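Local structure of putative tRNA (Adenine(37)-N6)-methyltransferase (Pseudomonas aeruginosa, 7BU1) at residues I14-S19 against G130-D135; V62-L67 against S108-E113; F66-A71 against T99-G104. The protein probably transfers a methyl group from S-adenosylmethionine to the threonylcarbamoyl-modified adenosine at position 37 of tRNA. One frame throughout, in Å; residues are numbered along the deposited sequence.

Contact 1: I14-S19 against G130-D135; sequences IGYIRS and GTPVLD. With SAM (S-adenosylmethionine), chain D.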
loop_
_atom_site.group_PDB
_atom_site.type_symbol
_atom_site.label_atom_id
_atom_site.label_comp_id
_atom_site.label_asym_id
_atom_site.label_seq_id
_atom_site.Cartn_x
_atom_site.Cartn_y
_atom_site.Cartn_z
ATOM N N ILE B 14 -1.715 13.616 10.276
ATOM C CA ILE B 14 -0.413 14.266 10.362
ATOM C C ILE B 14 -0.355 15.491 9.469
ATOM O O ILE B 14 0.549 16.328 9.630
ATOM C CB ILE B 14 0.726 13.289 10.000
ATOM C CG1 ILE B 14 0.607 12.840 8.548
ATOM C CG2 ILE B 14 0.708 12.080 10.926
ATOM C CD1 ILE B 14 1.734 11.939 8.095
ATOM N N GLY B 15 -1.317 15.647 8.570
ATOM C CA GLY B 15 -1.342 16.767 7.658
ATOM C C GLY B 15 -2.547 16.654 6.753
ATOM O O GLY B 15 -3.305 15.680 6.804
ATOM N N TYR B 16 -2.723 17.681 5.923
ATOM C CA TYR B 16 -3.844 17.751 5.003
ATOM C C TYR B 16 -3.341 18.017 3.596
ATOM O O TYR B 16 -2.326 18.693 3.392
ATOM C CB TYR B 16 -4.845 18.843 5.400
ATOM C CG TYR B 16 -5.646 18.502 6.639
ATOM C CD1 TYR B 16 -5.153 18.791 7.904
ATOM C CD2 TYR B 16 -6.886 17.878 6.544
ATOM C CE1 TYR B 16 -5.874 18.483 9.038
ATOM C CE2 TYR B 16 -7.615 17.561 7.679
ATOM C CZ TYR B 16 -7.101 17.868 8.925
ATOM O OH TYR B 16 -7.810 17.561 10.071
ATOM N N ILE B 17 -4.066 17.468 2.629
ATOM C CA ILE B 17 -3.746 17.636 1.221
ATOM C C ILE B 17 -4.365 18.936 0.740
ATOM O O ILE B 17 -5.531 19.229 1.035
ATOM C CB ILE B 17 -4.263 16.448 0.395
ATOM C CG1 ILE B 17 -3.370 15.226 0.597
ATOM C CG2 ILE B 17 -4.349 16.822 -1.089
ATOM C CD1 ILE B 17 -1.936 15.451 0.166
ATOM N N ARG B 18 -3.587 19.726 0.015
ATOM C CA ARG B 18 -4.127 20.793 -0.810
ATOM C C ARG B 18 -3.880 20.396 -2.255
ATOM O O ARG B 18 -2.735 20.167 -2.653
ATOM C CB ARG B 18 -3.500 22.134 -0.452
ATOM C CG ARG B 18 -3.831 22.510 0.983
ATOM C CD ARG B 18 -3.309 23.871 1.352
ATOM N NE ARG B 18 -3.053 24.674 0.162
ATOM C CZ ARG B 18 -2.411 25.838 0.173
ATOM N NH1 ARG B 18 -1.960 26.342 1.321
ATOM N NH2 ARG B 18 -2.222 26.499 -0.966
ATOM N N SER B 19 -4.958 20.273 -3.021
ATOM C CA SER B 19 -4.940 19.506 -4.255
ATOM C C SER B 19 -5.450 20.360 -5.406
ATOM O O SER B 19 -6.039 21.426 -5.212
ATOM C CB SER B 19 -5.779 18.224 -4.095
ATOM O OG SER B 19 -6.153 17.663 -5.332
ATOM N N GLY B 130 -8.190 18.957 0.562
ATOM C CA GLY B 130 -8.579 18.824 1.949
ATOM C C GLY B 130 -8.531 17.415 2.491
ATOM O O GLY B 130 -9.178 17.132 3.506
ATOM N N THR B 131 -7.755 16.528 1.880
ATOM C CA THR B 131 -7.739 15.149 2.350
ATOM C C THR B 131 -6.858 15.021 3.589
ATOM O O THR B 131 -5.680 15.396 3.550
ATOM C CB THR B 131 -7.226 14.221 1.252
ATOM O OG1 THR B 131 -8.129 14.246 0.137
ATOM C CG2 THR B 131 -7.099 12.804 1.765
ATOM N N PRO B 132 -7.376 14.479 4.692
ATOM C CA PRO B 132 -6.538 14.269 5.879
ATOM C C PRO B 132 -5.655 13.043 5.687
ATOM O O PRO B 132 -6.140 11.970 5.323
ATOM C CB PRO B 132 -7.558 14.055 7.011
ATOM C CG PRO B 132 -8.906 14.460 6.439
ATOM C CD PRO B 132 -8.803 14.228 4.959
ATOM N N VAL B 133 -4.351 13.211 5.907
ATOM C CA VAL B 133 -3.377 12.137 5.719
ATOM C C VAL B 133 -2.932 11.592 7.075
ATOM O O VAL B 133 -2.504 12.350 7.956
ATOM C CB VAL B 133 -2.178 12.615 4.882
ATOM C CG1 VAL B 133 -1.160 11.499 4.742
ATOM C CG2 VAL B 133 -2.661 13.046 3.512
ATOM N N LEU B 134 -3.001 10.273 7.229
ATOM C CA LEU B 134 -2.634 9.622 8.476
ATOM C C LEU B 134 -1.175 9.191 8.526
ATOM O O LEU B 134 -0.635 9.036 9.629
ATOM C CB LEU B 134 -3.509 8.389 8.715
ATOM C CG LEU B 134 -5.016 8.589 8.603
ATOM C CD1 LEU B 134 -5.736 7.260 8.781
ATOM C CD2 LEU B 134 -5.503 9.624 9.610
ATOM N N ASP B 135 -0.530 8.979 7.378
ATOM C CA ASP B 135 0.797 8.380 7.363
ATOM C C ASP B 135 1.470 8.630 6.016
ATOM O O ASP B 135 0.805 8.769 4.985
ATOM C CB ASP B 135 0.710 6.875 7.639
ATOM C CG ASP B 135 2.061 6.249 7.959
ATOM O OD1 ASP B 135 3.099 6.933 7.859
ATOM O OD2 ASP B 135 2.088 5.052 8.300
HETATM N N SAM D . -5.844 4.944 -4.700
HETATM C CA SAM D . -6.781 5.136 -3.576
HETATM C C SAM D . -7.027 3.803 -2.859
HETATM O O SAM D . -7.311 3.859 -1.648
HETATM O OXT SAM D . -6.907 2.754 -3.522
HETATM C CB SAM D . -8.120 5.734 -4.046
HETATM C CG SAM D . -8.847 4.770 -4.992
HETATM S SD SAM D . -10.491 5.445 -5.432
HETATM C CE SAM D . -11.365 4.232 -6.397
HETATM C "C5'" SAM D . -10.322 6.922 -6.485
HETATM C "C4'" SAM D . -11.242 8.001 -5.948
HETATM O "O4'" SAM D . -10.750 8.406 -4.672
HETATM C "C3'" SAM D . -10.988 9.269 -6.684
HETATM O "O3'" SAM D . -11.607 9.276 -7.962
HETATM C "C2'" SAM D . -11.610 10.288 -5.767
HETATM O "O2'" SAM D . -12.947 10.589 -6.157
HETATM C "C1'" SAM D . -11.644 9.506 -4.449
HETATM N N9 SAM D . -11.204 10.339 -3.330
HETATM C C8 SAM D . -10.023 10.943 -3.268
HETATM N N7 SAM D . -9.979 11.622 -2.128
HETATM C C5 SAM D . -11.132 11.430 -1.487
HETATM C C6 SAM D . -11.571 11.878 -0.311
HETATM N N6 SAM D . -10.739 12.664 0.382
HETATM N N1 SAM D . -12.786 11.556 0.149
HETATM C C2 SAM D . -13.605 10.730 -0.622
HETATM N N3 SAM D . -13.111 10.273 -1.847
HETATM C C4 SAM D . -11.890 10.634 -2.240
#

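Contact 2: V62-L67 against S108-E113; sequences VWLLFL and SVVRLE. With SAM (S-adenosylmethionine), chain D.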
loop_
_atom_site.group_PDB
_atom_site.type_symbol
_atom_site.label_atom_id
_atom_site.label_comp_id
_atom_site.label_asym_id
_atom_site.label_seq_id
_atom_site.Cartn_x
_atom_site.Cartn_y
_atom_site.Cartn_z
ATOM N N VAL B 62 6.047 7.824 -2.685
ATOM C CA VAL B 62 5.618 7.615 -1.307
ATOM C C VAL B 62 4.175 7.121 -1.300
ATOM O O VAL B 62 3.352 7.535 -2.123
ATOM C CB VAL B 62 5.745 8.894 -0.438
ATOM C CG1 VAL B 62 7.215 9.360 -0.325
ATOM C CG2 VAL B 62 4.839 10.009 -0.968
ATOM N N TRP B 63 3.876 6.229 -0.362
ATOM C CA TRP B 63 2.504 5.871 -0.062
ATOM C C TRP B 63 1.937 6.895 0.903
ATOM O O TRP B 63 2.631 7.362 1.810
ATOM C CB TRP B 63 2.417 4.484 0.581
ATOM C CG TRP B 63 2.774 3.340 -0.311
ATOM C CD1 TRP B 63 3.981 2.687 -0.375
ATOM C CD2 TRP B 63 1.917 2.694 -1.253
ATOM N NE1 TRP B 63 3.922 1.685 -1.318
ATOM C CE2 TRP B 63 2.669 1.672 -1.871
ATOM C CE3 TRP B 63 0.593 2.893 -1.653
ATOM C CZ2 TRP B 63 2.130 0.842 -2.854
ATOM C CZ3 TRP B 63 0.063 2.069 -2.635
ATOM C CH2 TRP B 63 0.827 1.056 -3.218
ATOM N N LEU B 64 0.673 7.239 0.707
ATOM C CA LEU B 64 -0.085 8.031 1.664
ATOM C C LEU B 64 -1.287 7.204 2.095
ATOM O O LEU B 64 -2.077 6.761 1.253
ATOM C CB LEU B 64 -0.536 9.368 1.063
ATOM C CG LEU B 64 0.524 10.322 0.497
ATOM C CD1 LEU B 64 -0.142 11.577 -0.067
ATOM C CD2 LEU B 64 1.600 10.685 1.538
ATOM N N LEU B 65 -1.385 6.941 3.392
ATOM C CA LEU B 65 -2.619 6.444 3.983
ATOM C C LEU B 65 -3.435 7.652 4.419
ATOM O O LEU B 65 -2.907 8.548 5.091
ATOM C CB LEU B 65 -2.337 5.531 5.175
ATOM C CG LEU B 65 -1.473 4.304 4.902
ATOM C CD1 LEU B 65 -1.362 3.461 6.149
ATOM C CD2 LEU B 65 -2.059 3.497 3.772
ATOM N N PHE B 66 -4.705 7.697 4.015
ATOM C CA PHE B 66 -5.516 8.881 4.234
ATOM C C PHE B 66 -6.951 8.497 4.576
ATOM O O PHE B 66 -7.360 7.339 4.468
ATOM C CB PHE B 66 -5.481 9.801 3.009
ATOM C CG PHE B 66 -5.989 9.155 1.745
ATOM C CD1 PHE B 66 -5.149 8.376 0.958
ATOM C CD2 PHE B 66 -7.300 9.344 1.330
ATOM C CE1 PHE B 66 -5.608 7.793 -0.215
ATOM C CE2 PHE B 66 -7.767 8.765 0.151
ATOM C CZ PHE B 66 -6.922 7.987 -0.617
ATOM N N LEU B 67 -7.725 9.498 4.973
ATOM C CA LEU B 67 -9.139 9.327 5.264
ATOM C C LEU B 67 -9.972 9.837 4.093
ATOM O O LEU B 67 -9.750 10.951 3.603
ATOM C CB LEU B 67 -9.523 10.088 6.530
ATOM C CG LEU B 67 -8.996 9.554 7.851
ATOM C CD1 LEU B 67 -9.556 10.395 8.982
ATOM C CD2 LEU B 67 -9.369 8.089 8.008
ATOM N N SER B 108 -2.678 5.545 -1.581
ATOM C CA SER B 108 -2.245 5.911 -2.922
ATOM C C SER B 108 -0.737 6.052 -2.924
ATOM O O SER B 108 -0.145 6.489 -1.928
ATOM C CB SER B 108 -2.866 7.229 -3.401
ATOM O OG SER B 108 -4.279 7.177 -3.356
ATOM N N VAL B 109 -0.115 5.650 -4.027
ATOM C CA VAL B 109 1.295 5.920 -4.242
ATOM C C VAL B 109 1.387 7.084 -5.215
ATOM O O VAL B 109 0.846 7.030 -6.324
ATOM C CB VAL B 109 2.055 4.683 -4.745
ATOM C CG1 VAL B 109 1.345 4.040 -5.905
ATOM C CG2 VAL B 109 3.490 5.061 -5.105
ATOM N N VAL B 110 2.058 8.148 -4.786
ATOM C CA VAL B 110 2.224 9.354 -5.579
ATOM C C VAL B 110 3.712 9.647 -5.689
ATOM O O VAL B 110 4.523 9.187 -4.883
ATOM C CB VAL B 110 1.472 10.558 -4.970
ATOM C CG1 VAL B 110 -0.010 10.271 -4.935
ATOM C CG2 VAL B 110 1.992 10.870 -3.568
ATOM N N ARG B 111 4.071 10.405 -6.718
ATOM C CA ARG B 111 5.455 10.810 -6.887
ATOM C C ARG B 111 5.791 11.903 -5.889
ATOM O O ARG B 111 4.976 12.790 -5.623
ATOM C CB ARG B 111 5.717 11.311 -8.306
ATOM C CG ARG B 111 7.175 11.674 -8.531
ATOM C CD ARG B 111 7.428 12.200 -9.921
ATOM N NE ARG B 111 7.738 11.119 -10.850
ATOM C CZ ARG B 111 8.921 10.514 -10.923
ATOM N NH1 ARG B 111 9.910 10.881 -10.113
ATOM N NH2 ARG B 111 9.119 9.542 -11.805
ATOM N N LEU B 112 6.989 11.815 -5.312
ATOM C CA LEU B 112 7.506 12.853 -4.430
ATOM C C LEU B 112 8.438 13.743 -5.244
ATOM O O LEU B 112 9.514 13.306 -5.669
ATOM C CB LEU B 112 8.227 12.257 -3.226
ATOM C CG LEU B 112 8.908 13.295 -2.333
ATOM C CD1 LEU B 112 7.882 14.269 -1.756
ATOM C CD2 LEU B 112 9.719 12.614 -1.220
ATOM N N GLU B 113 8.020 14.986 -5.470
ATOM C CA GLU B 113 8.834 15.914 -6.240
ATOM C C GLU B 113 9.870 16.625 -5.389
ATOM O O GLU B 113 10.981 16.878 -5.855
ATOM C CB GLU B 113 7.939 16.950 -6.921
ATOM C CG GLU B 113 6.895 16.342 -7.816
ATOM C CD GLU B 113 6.285 17.353 -8.753
ATOM O OE1 GLU B 113 6.209 17.061 -9.972
ATOM O OE2 GLU B 113 5.890 18.444 -8.270
HETATM N N SAM D . -5.844 4.944 -4.700
HETATM C CA SAM D . -6.781 5.136 -3.576
HETATM C C SAM D . -7.027 3.803 -2.859
HETATM O O SAM D . -7.311 3.859 -1.648
HETATM O OXT SAM D . -6.907 2.754 -3.522
HETATM C CB SAM D . -8.120 5.734 -4.046
HETATM C CG SAM D . -8.847 4.770 -4.992
HETATM S SD SAM D . -10.491 5.445 -5.432
HETATM C CE SAM D . -11.365 4.232 -6.397
HETATM C "C5'" SAM D . -10.322 6.922 -6.485
HETATM C "C4'" SAM D . -11.242 8.001 -5.948
HETATM O "O4'" SAM D . -10.750 8.406 -4.672
HETATM C "C3'" SAM D . -10.988 9.269 -6.684
HETATM O "O3'" SAM D . -11.607 9.276 -7.962
HETATM C "C2'" SAM D . -11.610 10.288 -5.767
HETATM O "O2'" SAM D . -12.947 10.589 -6.157
HETATM C "C1'" SAM D . -11.644 9.506 -4.449
HETATM N N9 SAM D . -11.204 10.339 -3.330
HETATM C C8 SAM D . -10.023 10.943 -3.268
HETATM N N7 SAM D . -9.979 11.622 -2.128
HETATM C C5 SAM D . -11.132 11.430 -1.487
HETATM C C6 SAM D . -11.571 11.878 -0.311
HETATM N N6 SAM D . -10.739 12.664 0.382
HETATM N N1 SAM D . -12.786 11.556 0.149
HETATM C C2 SAM D . -13.605 10.730 -0.622
HETATM N N3 SAM D . -13.111 10.273 -1.847
HETATM C C4 SAM D . -11.890 10.634 -2.240
#

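Contact 3: F66-A71 against T99-G104; sequences FLFHQA and THRPNG. With SAM (S-adenosylmethionine), chain D.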
loop_
_atom_site.group_PDB
_atom_site.type_symbol
_atom_site.label_atom_id
_atom_site.label_comp_id
_atom_site.label_asym_id
_atom_site.label_seq_id
_atom_site.Cartn_x
_atom_site.Cartn_y
_atom_site.Cartn_z
ATOM N N PHE B 66 -4.705 7.697 4.015
ATOM C CA PHE B 66 -5.516 8.881 4.234
ATOM C C PHE B 66 -6.951 8.497 4.576
ATOM O O PHE B 66 -7.360 7.339 4.468
ATOM C CB PHE B 66 -5.481 9.801 3.009
ATOM C CG PHE B 66 -5.989 9.155 1.745
ATOM C CD1 PHE B 66 -5.149 8.376 0.958
ATOM C CD2 PHE B 66 -7.300 9.344 1.330
ATOM C CE1 PHE B 66 -5.608 7.793 -0.215
ATOM C CE2 PHE B 66 -7.767 8.765 0.151
ATOM C CZ PHE B 66 -6.922 7.987 -0.617
ATOM N N LEU B 67 -7.725 9.498 4.973
ATOM C CA LEU B 67 -9.139 9.327 5.264
ATOM C C LEU B 67 -9.972 9.837 4.093
ATOM O O LEU B 67 -9.750 10.951 3.603
ATOM C CB LEU B 67 -9.523 10.088 6.530
ATOM C CG LEU B 67 -8.996 9.554 7.851
ATOM C CD1 LEU B 67 -9.556 10.395 8.982
ATOM C CD2 LEU B 67 -9.369 8.089 8.008
ATOM N N PHE B 68 -10.936 9.019 3.658
ATOM C CA PHE B 68 -11.912 9.393 2.630
ATOM C C PHE B 68 -12.961 10.306 3.258
ATOM O O PHE B 68 -14.112 9.924 3.474
ATOM C CB PHE B 68 -12.593 8.162 2.048
ATOM C CG PHE B 68 -11.724 7.320 1.158
ATOM C CD1 PHE B 68 -11.309 7.786 -0.078
ATOM C CD2 PHE B 68 -11.370 6.033 1.539
ATOM C CE1 PHE B 68 -10.532 6.991 -0.907
ATOM C CE2 PHE B 68 -10.599 5.238 0.719
ATOM C CZ PHE B 68 -10.176 5.718 -0.508
ATOM N N HIS B 69 -12.553 11.540 3.550
ATOM C CA HIS B 69 -13.429 12.406 4.330
ATOM C C HIS B 69 -14.681 12.836 3.567
ATOM O O HIS B 69 -15.669 13.209 4.208
ATOM C CB HIS B 69 -12.659 13.637 4.823
ATOM C CG HIS B 69 -12.290 14.607 3.740
ATOM N ND1 HIS B 69 -11.386 14.306 2.742
ATOM C CD2 HIS B 69 -12.696 15.879 3.507
ATOM C CE1 HIS B 69 -11.259 15.346 1.937
ATOM N NE2 HIS B 69 -12.040 16.315 2.382
ATOM N N GLN B 70 -14.683 12.771 2.232
ATOM C CA GLN B 70 -15.849 13.141 1.431
ATOM C C GLN B 70 -16.551 11.926 0.834
ATOM O O GLN B 70 -17.204 12.034 -0.208
ATOM C CB GLN B 70 -15.479 14.115 0.313
ATOM C CG GLN B 70 -14.644 15.280 0.758
ATOM C CD GLN B 70 -15.439 16.548 0.890
ATOM O OE1 GLN B 70 -16.611 16.526 1.266
ATOM N NE2 GLN B 70 -14.803 17.673 0.585
ATOM N N ALA B 71 -16.445 10.772 1.481
ATOM C CA ALA B 71 -17.107 9.558 1.022
ATOM C C ALA B 71 -18.267 9.310 1.978
ATOM O O ALA B 71 -18.215 8.443 2.849
ATOM C CB ALA B 71 -16.141 8.377 0.983
ATOM N N THR B 99 -14.098 3.895 -2.312
ATOM C CA THR B 99 -13.927 4.919 -1.292
ATOM C C THR B 99 -14.823 4.710 -0.078
ATOM O O THR B 99 -14.612 5.373 0.943
ATOM C CB THR B 99 -14.225 6.294 -1.887
ATOM O OG1 THR B 99 -15.612 6.359 -2.250
ATOM C CG2 THR B 99 -13.368 6.533 -3.119
ATOM N N HIS B 100 -15.800 3.809 -0.157
ATOM C CA HIS B 100 -16.677 3.476 0.968
ATOM C C HIS B 100 -16.239 2.134 1.542
ATOM O O HIS B 100 -16.592 1.080 1.009
ATOM C CB HIS B 100 -18.137 3.441 0.524
ATOM C CG HIS B 100 -18.644 4.753 0.016
ATOM N ND1 HIS B 100 -18.164 5.342 -1.135
ATOM C CD2 HIS B 100 -19.588 5.594 0.503
ATOM C CE1 HIS B 100 -18.793 6.487 -1.338
ATOM N NE2 HIS B 100 -19.662 6.664 -0.360
ATOM N N ARG B 101 -15.503 2.168 2.643
ATOM C CA ARG B 101 -14.898 0.994 3.253
ATOM C C ARG B 101 -15.170 1.027 4.746
ATOM O O ARG B 101 -15.389 2.100 5.319
ATOM C CB ARG B 101 -13.376 0.945 3.037
ATOM C CG ARG B 101 -12.861 1.695 1.845
ATOM C CD ARG B 101 -11.439 1.305 1.546
ATOM N NE ARG B 101 -11.242 -0.139 1.488
ATOM C CZ ARG B 101 -11.545 -0.898 0.440
ATOM N NH1 ARG B 101 -12.082 -0.356 -0.653
ATOM N NH2 ARG B 101 -11.311 -2.206 0.485
ATOM N N PRO B 102 -15.115 -0.135 5.414
ATOM C CA PRO B 102 -15.427 -0.192 6.857
ATOM C C PRO B 102 -14.651 0.757 7.768
ATOM O O PRO B 102 -15.235 1.242 8.747
ATOM C CB PRO B 102 -15.132 -1.657 7.195
ATOM C CG PRO B 102 -15.465 -2.386 5.947
ATOM C CD PRO B 102 -15.073 -1.482 4.812
ATOM N N ASN B 103 -13.374 1.028 7.513
ATOM C CA ASN B 103 -12.628 1.951 8.363
ATOM C C ASN B 103 -12.349 3.271 7.666
ATOM O O ASN B 103 -11.800 4.187 8.291
ATOM C CB ASN B 103 -11.311 1.321 8.840
ATOM C CG ASN B 103 -11.501 0.370 10.030
ATOM O OD1 ASN B 103 -11.948 0.769 11.114
ATOM N ND2 ASN B 103 -11.155 -0.895 9.822
ATOM N N GLY B 104 -12.706 3.377 6.387
ATOM C CA GLY B 104 -12.601 4.593 5.600
ATOM C C GLY B 104 -11.191 5.080 5.339
ATOM O O GLY B 104 -10.967 6.297 5.286
HETATM N N SAM D . -5.844 4.944 -4.700
HETATM C CA SAM D . -6.781 5.136 -3.576
HETATM C C SAM D . -7.027 3.803 -2.859
HETATM O O SAM D . -7.311 3.859 -1.648
HETATM O OXT SAM D . -6.907 2.754 -3.522
HETATM C CB SAM D . -8.120 5.734 -4.046
HETATM C CG SAM D . -8.847 4.770 -4.992
HETATM S SD SAM D . -10.491 5.445 -5.432
HETATM C CE SAM D . -11.365 4.232 -6.397
HETATM C "C5'" SAM D . -10.322 6.922 -6.485
HETATM C "C4'" SAM D . -11.242 8.001 -5.948
HETATM O "O4'" SAM D . -10.750 8.406 -4.672
HETATM C "C3'" SAM D . -10.988 9.269 -6.684
HETATM O "O3'" SAM D . -11.607 9.276 -7.962
HETATM C "C2'" SAM D . -11.610 10.288 -5.767
HETATM O "O2'" SAM D . -12.947 10.589 -6.157
HETATM C "C1'" SAM D . -11.644 9.506 -4.449
HETATM N N9 SAM D . -11.204 10.339 -3.330
HETATM C C8 SAM D . -10.023 10.943 -3.268
HETATM N N7 SAM D . -9.979 11.622 -2.128
HETATM C C5 SAM D . -11.132 11.430 -1.487
HETATM C C6 SAM D . -11.571 11.878 -0.311
HETATM N N6 SAM D . -10.739 12.664 0.382
HETATM N N1 SAM D . -12.786 11.556 0.149
HETATM C C2 SAM D . -13.605 10.730 -0.622
HETATM N N3 SAM D . -13.111 10.273 -1.847
HETATM C C4 SAM D . -11.890 10.634 -2.240
#

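Contact 1: I14-S19 against G130-D135
I17 and V133 meet where strand 15-19 runs antiparallel beside strand 132-138. This pairing closes the six-stranded beta barrel of the protein. Two backbone hydrogen bonds hold its middle: V133 N to G15 O at 2.8 Å, and I17 N to T131 O, also at 2.8 Å. A bulge lies toward each end. I14 and G15 both face V133 in a classic beta bulge, where I14 N bonds to V133 O. G130 and T131 both face I17 in a G1 beta bulge, where G130 N bonds to I17 O at 2.7 Å.

The side chain of I17 is directed at the partner strand, and its CB packs on T131. Its CG1 stands beside the backbone N, opposite the carbonyl carbon (chi1 -76°), and reaches V133 CG2 at 3.7 Å. L41 of strand 38-43 touches both I17 and V133. I14 has its CG1 between the backbone N and the carbonyl carbon (chi1 64°). CG1 therefore lies close to V133 O, at 3.2 Å. The extended chain beyond carries CD1 along to D135 CA, 3.8 Å away.

Y16 and P132 pack on another face of the sheet. The two side chains meet obliquely, with Y16 CE2 3.6 Å from P132 CB. G130 O sits at the edge of the tyrosine ring, in its plane. M7 of the second subunit also packs on Y16.

T131 turns its hydroxyl to the ligand. Its OG1 is hydrogen-bonded to L128 O as well, and it accepts a hydrogen bond from the adenine amino group of S-adenosylmethionine, N6 to OG1 at 3.1 Å with 145° at the hydrogen.

Contact 2: V62-L67 against S108-E113
Two neighbouring antiparallel strands of the beta barrel, V62-L67 and S108-E113, meet here and carry part of the S-adenosylmethionine site at one end. V62 with V110 and L64 with S108 are hydrogen-bonded pairs. V62 N to V110 O measures 3.0 Å and L64 N to S108 O 2.9 Å; the return bonds, V110 N to V62 O and S108 N to L64 O, complete both pairs.

Between them lies the non-hydrogen-bonded pair of W63 and V109. V109 CB sits over the six-membered ring of W63 in a CH-pi contact, 3.8 Å from the ring centroid and 9° off its normal. The indole NH bonds to D144, and W63 of the second subunit meets this ring edge-to-face.

On the opposite face, next to S108, V62, L64 and V110 form an aliphatic group. V62 CG2 touches V110 CG2 at 4.0 Å. The side chain of L64 crosses that of V110 at about a right angle, bringing CD1 near the same methyl. I136 and L122 pack around this group.

F66 CG sits between the backbone N and the carbonyl carbon (chi1 60°), which brings the ring beside S108: CE1 lies 3.5 Å from OG. D126 is hydrogen-bonded to that hydroxyl, and OG accepts a hydrogen bond from the amino group of S-adenosylmethionine, N to OG at 3.0 Å.

Contact 3: F66-A71 against T99-G104
F68 and T99 form the tight part of this contact, which lines the S-adenosylmethionine pocket and is built from a type I beta turn, F68 to A71, and the loop T99-G104. T99 stands over one face of the F68 ring in a CH-pi contact, the two side chains crossing at about a right angle. Its CA is 3.7 Å from the ring centroid, only 4° off the normal, and its CG2 touches CE1 at 3.6 Å. One backbone hydrogen bond ties the two segments, F68 N to G104 O at 3.2 Å. R101 CD borders the ring near CE2. The charged end of R101 forms a salt bridge with D135 of the second subunit, so the dimer partner also holds this loop.

The outer side is looser. The exposed H100 turns one face of its imidazole to A71 CB, 4.1 Å from the ring centroid. Q70 is exposed at the tip of the turn. Its backbone binds ligand: Q70 N donates to adenine N1 of S-adenosylmethionine at 3.1 Å, with 154° at the hydrogen.

The adenine meets F68 at the ring edge, with C4 of the ligand in the phenyl plane. In T99, OG1 takes the place between the backbone N and the carbonyl carbon (chi1 65°), and CG2 stands beside the backbone N. CG2 thereby also touches the ribose, 3.6 Å from O4' of S-adenosylmethionine.

The three contacts lie in one beta barrel and around one S-adenosylmethionine. Strand 61-67 is central: contact 2 pairs it with strand 105-116, contact 3 continues from its end, and its other neighbour is strand 132-138 of contact 1. The centres of contacts 1 and 2 are about 10 Å apart, those of 1 and 3 about 13 Å, and those of 2 and 3 about 15 Å. Along the chain, contacts 2 and 3 are nested between the two segments of contact 1. P132 O lies 3.0 Å from L67 N, a probable hydrogen bond. The barrel thus gathers distant segments into one cofactor site, and all three contacts also touch the second subunit.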